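Local coordinates for putative xanthine dehydrogenase YAGS fad-binding subunit (Escherichia coli, PDB 5G5G), which binds molybdenum and its pterin cytosine dinucleotide cofactor and probably oxidises aldehydes as part of a three-chain periplasmic aldehyde oxidase, at residues 47-52 against 262-267; 195-200 against 253-258. All blocks are in the same frame, centred on the assembly; numbering follows the deposited sequence.

Contact 1: 47-52 against 262-267; sequences NAAYGY and VKRPVK
The guanidinium of Arg264 meets Ala49 over one face and Asn47 at its edge. Ala49 CB sits 3.9 Å above its plane, off-centre, near the edge of the group. Asn47 O accepts from two nitrogens, Arg264 NE at 2.9 Å and Arg264 NH2 at 3.0 Å. The NE donor lies nearly along the C=O axis, while the NH2 donor is tilted from the carbonyl plane. The Arg264 chain is extended from a CG anti to the backbone N (chi1 -178°), carrying the group to the loop before the strand. NH2 also makes a salt bridge to Glu118.

The side chains of Tyr50 and Lys267 run alongside each other in one direction. Lys267 CE approaches the ring obliquely, 3.5 Å from Tyr50 CE2. Lys267 NZ goes on to Tyr39 O and to an acidic side chain of another protein's chain; an acidic side chain there also bonds Tyr50 OH.

Backbone bonds join Ala49 N to Pro265 O (2.8 Å), Lys267 N to Ala49 O (2.9 Å) and Gly51 N to Lys267 O (2.9 Å). Ala49 thus bonds either side of Val266, the parallel-strand pattern, joining hammerhead strand 49-55 to strand 266-269 in a mixed sheet.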
# COMPACT_ATOMS: atom_id res chain seq x y z
N ASN C 47 -19.67 23.47 7.71
CA ASN C 47 -20.01 23.81 6.33
C ASN C 47 -18.82 23.94 5.39
O ASN C 47 -18.85 24.73 4.44
CB ASN C 47 -20.81 25.11 6.33
CG ASN C 47 -22.03 25.02 7.26
OD1 ASN C 47 -22.29 25.92 8.10
ND2 ASN C 47 -22.78 23.92 7.12
N ALA C 48 -17.78 23.18 5.69
CA ALA C 48 -16.60 23.19 4.83
C ALA C 48 -16.97 22.82 3.39
O ALA C 48 -17.78 21.91 3.15
CB ALA C 48 -15.54 22.26 5.35
N ALA C 49 -16.41 23.57 2.46
CA ALA C 49 -16.55 23.25 1.03
C ALA C 49 -15.48 22.22 0.62
O ALA C 49 -14.56 21.91 1.40
CB ALA C 49 -16.51 24.52 0.18
N TYR C 50 -15.66 21.67 -0.56
CA TYR C 50 -14.85 20.59 -1.08
C TYR C 50 -14.03 21.06 -2.24
O TYR C 50 -14.55 21.62 -3.20
CB TYR C 50 -15.76 19.46 -1.51
CG TYR C 50 -16.52 18.81 -0.41
CD1 TYR C 50 -17.68 19.36 0.08
CD2 TYR C 50 -16.05 17.65 0.20
CE1 TYR C 50 -18.39 18.75 1.10
CE2 TYR C 50 -16.75 17.03 1.24
CZ TYR C 50 -17.92 17.60 1.69
OH TYR C 50 -18.62 16.98 2.74
N GLY C 51 -12.72 20.82 -2.20
CA GLY C 51 -11.89 21.12 -3.35
C GLY C 51 -11.42 19.88 -4.08
O GLY C 51 -10.95 18.96 -3.44
N TYR C 52 -11.49 19.88 -5.40
CA TYR C 52 -11.12 18.75 -6.18
C TYR C 52 -10.00 19.17 -7.14
O TYR C 52 -10.15 20.11 -7.94
CB TYR C 52 -12.31 18.13 -6.88
CG TYR C 52 -12.09 16.71 -7.32
CD1 TYR C 52 -11.41 16.42 -8.51
CD2 TYR C 52 -12.56 15.65 -6.57
CE1 TYR C 52 -11.21 15.10 -8.92
CE2 TYR C 52 -12.37 14.34 -6.94
CZ TYR C 52 -11.70 14.07 -8.12
OH TYR C 52 -11.50 12.77 -8.50
N VAL C 262 -12.49 31.75 -1.05
CA VAL C 262 -13.94 31.64 -0.87
C VAL C 262 -14.43 32.05 0.50
O VAL C 262 -15.64 32.07 0.71
CB VAL C 262 -14.52 30.25 -1.24
CG1 VAL C 262 -14.18 29.94 -2.69
CG2 VAL C 262 -14.03 29.12 -0.30
N LYS C 263 -13.52 32.46 1.38
CA LYS C 263 -13.87 32.98 2.72
C LYS C 263 -14.72 31.98 3.50
O LYS C 263 -15.72 32.30 4.14
CB LYS C 263 -14.52 34.37 2.58
CG LYS C 263 -13.51 35.42 2.12
CD LYS C 263 -14.16 36.76 1.79
CE LYS C 263 -13.11 37.85 1.57
NZ LYS C 263 -13.81 39.15 1.43
N ARG C 264 -14.29 30.72 3.40
CA ARG C 264 -15.01 29.59 3.95
C ARG C 264 -14.02 28.42 4.07
O ARG C 264 -13.11 28.34 3.24
CB ARG C 264 -16.12 29.25 2.96
CG ARG C 264 -16.97 28.14 3.39
CD ARG C 264 -18.17 28.16 2.47
NE ARG C 264 -18.80 26.86 2.51
CZ ARG C 264 -19.86 26.56 1.80
NH1 ARG C 264 -20.40 27.46 0.94
NH2 ARG C 264 -20.36 25.35 1.94
N PRO C 265 -14.18 27.52 5.08
CA PRO C 265 -13.24 26.39 5.15
C PRO C 265 -13.38 25.47 3.90
O PRO C 265 -14.47 25.36 3.30
CB PRO C 265 -13.65 25.63 6.42
CG PRO C 265 -14.45 26.59 7.20
CD PRO C 265 -15.08 27.57 6.24
N VAL C 266 -12.26 24.90 3.50
CA VAL C 266 -12.21 24.02 2.35
C VAL C 266 -11.36 22.82 2.73
O VAL C 266 -10.31 22.98 3.34
CB VAL C 266 -11.60 24.71 1.11
CG1 VAL C 266 -11.45 23.72 -0.06
CG2 VAL C 266 -12.42 25.93 0.71
N LYS C 267 -11.83 21.64 2.37
CA LYS C 267 -11.02 20.42 2.52
C LYS C 267 -10.74 19.77 1.19
O LYS C 267 -11.57 19.84 0.27
CB LYS C 267 -11.63 19.45 3.50
CG LYS C 267 -13.00 18.98 3.21
CD LYS C 267 -13.44 18.09 4.36
CE LYS C 267 -14.62 17.25 4.06
NZ LYS C 267 -14.97 16.24 5.10

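Contact 2: 195-200 against 253-258; sequences SMAVWD and LLAALA
Trp199 reaches helix 250-262 with its indole N-H. Its NE1 donates to Ala256 O at 2.9 Å, with an N-H...O angle of 152°. The acceptor is at the ring edge, tilted slightly from the ring plane. CG is anti to the carbonyl carbon (chi1 -64°) and so stands beside the backbone N. The second torsion, near perpendicular, turns the NE1 edge of the ring to the helix.

Every second residue, Ser195, Ala197 and Trp199, sets its CB toward the helix. Ala197 CB packs against the helix backbone, 3.5 Å from Ala255 O and 3.7 Å from Ala256 CA. Ala255 CB lies 4.1 Å from Ala197 CB and also 4.1 Å from Ser195 CB.

This is helix-on-sheet packing: helix 250-262 packs against one face of the mixed sheet, nearly along strand 194-200. The two segments run in roughly the same direction, 28° apart. Their axes come within 7.0 Å, consistent with the small alanines and serine at the interface.

A phenylalanine in place of Trp199 would probably leave Ala256 O without its indole donor and the ring less fixed in its rotation. At the other end, Ser195 OG also stands beside its backbone N. It is hydrogen-bonded to Asp251, just ahead on the same helix, and to Thr208 OG1 on the neighbouring strand.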
# COMPACT_ATOMS: atom_id res chain seq x y z
N SER C 195 -6.04 17.67 3.54
CA SER C 195 -5.93 18.83 4.42
C SER C 195 -7.25 19.59 4.45
O SER C 195 -8.02 19.58 3.46
CB SER C 195 -4.83 19.81 3.95
OG SER C 195 -3.53 19.22 3.91
N MET C 196 -7.50 20.25 5.55
CA MET C 196 -8.61 21.21 5.68
C MET C 196 -8.06 22.51 6.19
O MET C 196 -7.28 22.53 7.17
CB MET C 196 -9.70 20.69 6.62
CG MET C 196 -10.85 21.64 6.74
SD MET C 196 -12.26 21.00 7.64
CE MET C 196 -11.67 21.23 9.31
N ALA C 197 -8.44 23.61 5.53
CA ALA C 197 -8.00 24.96 5.94
C ALA C 197 -9.15 25.80 6.40
O ALA C 197 -10.20 25.78 5.78
CB ALA C 197 -7.29 25.65 4.82
N VAL C 198 -8.93 26.58 7.45
CA VAL C 198 -9.84 27.64 7.93
C VAL C 198 -8.98 28.87 8.16
O VAL C 198 -7.94 28.82 8.89
CB VAL C 198 -10.51 27.29 9.29
CG1 VAL C 198 -11.36 28.41 9.88
CG2 VAL C 198 -11.34 26.04 9.20
N TRP C 199 -9.41 29.98 7.58
CA TRP C 199 -8.83 31.30 7.91
C TRP C 199 -9.73 32.08 8.85
O TRP C 199 -10.95 32.07 8.70
CB TRP C 199 -8.57 32.15 6.69
CG TRP C 199 -7.57 31.62 5.72
CD1 TRP C 199 -7.78 30.63 4.80
CD2 TRP C 199 -6.20 32.01 5.58
NE1 TRP C 199 -6.61 30.38 4.11
CE2 TRP C 199 -5.65 31.25 4.54
CE3 TRP C 199 -5.39 32.99 6.20
CZ2 TRP C 199 -4.33 31.38 4.14
CZ3 TRP C 199 -4.08 33.10 5.81
CH2 TRP C 199 -3.57 32.32 4.79
N ASP C 200 -9.10 32.78 9.81
CA ASP C 200 -9.79 33.74 10.64
C ASP C 200 -8.98 35.02 10.48
O ASP C 200 -7.88 35.15 11.03
CB ASP C 200 -9.87 33.28 12.09
CG ASP C 200 -10.62 34.28 13.00
OD1 ASP C 200 -11.37 35.18 12.50
OD2 ASP C 200 -10.48 34.16 14.23
N LEU C 253 -1.34 23.16 0.33
CA LEU C 253 -1.29 24.42 -0.35
C LEU C 253 -2.65 24.78 -0.92
O LEU C 253 -3.16 25.89 -0.70
CB LEU C 253 -0.25 24.42 -1.46
CG LEU C 253 -0.22 25.75 -2.23
CD1 LEU C 253 0.09 26.93 -1.33
CD2 LEU C 253 0.79 25.70 -3.35
N LEU C 254 -3.27 23.84 -1.64
CA LEU C 254 -4.51 24.19 -2.36
C LEU C 254 -5.64 24.41 -1.37
O LEU C 254 -6.48 25.34 -1.57
CB LEU C 254 -4.84 23.15 -3.42
CG LEU C 254 -3.89 23.31 -4.63
CD1 LEU C 254 -4.01 22.10 -5.50
CD2 LEU C 254 -4.24 24.49 -5.49
N ALA C 255 -5.71 23.63 -0.30
CA ALA C 255 -6.73 23.87 0.73
C ALA C 255 -6.64 25.29 1.25
O ALA C 255 -7.65 26.02 1.37
CB ALA C 255 -6.63 22.87 1.87
N ALA C 256 -5.41 25.68 1.58
CA ALA C 256 -5.14 27.00 2.13
C ALA C 256 -5.50 28.14 1.17
O ALA C 256 -6.21 29.10 1.53
CB ALA C 256 -3.68 27.10 2.55
N LEU C 257 -5.03 28.03 -0.08
CA LEU C 257 -5.40 29.02 -1.08
C LEU C 257 -6.90 29.13 -1.29
O LEU C 257 -7.46 30.23 -1.39
CB LEU C 257 -4.74 28.68 -2.42
CG LEU C 257 -3.23 28.85 -2.39
CD1 LEU C 257 -2.68 28.33 -3.70
CD2 LEU C 257 -2.87 30.30 -2.19
N ALA C 258 -7.55 27.97 -1.40
CA ALA C 258 -8.98 27.93 -1.63
C ALA C 258 -9.80 28.56 -0.52
O ALA C 258 -10.74 29.34 -0.78
CB ALA C 258 -9.44 26.49 -1.87

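How the contacts relate
Following the chain from the N terminus, strand 49-55 of the a/b hammerhead domain is the first element of either contact to be reached. The chain then passes through strands 77-82 and 111-117 of the same sheet before reaching strand 194-200. Contact 2 closes when helix 250-262 packs on that strand. The helix is followed directly by strand 266-269, which closes contact 1 against strand 49-55. Contact 2 is therefore nested inside the long loop of contact 1. Strand 266-269 lies between its two neighbours, parallel to 49-55 and antiparallel to 194-200. The contacts meet where Ala197 N probably donates to Val266 O at 2.9 Å. Together they tie the hammerhead domain to the first cofactor-binding domain.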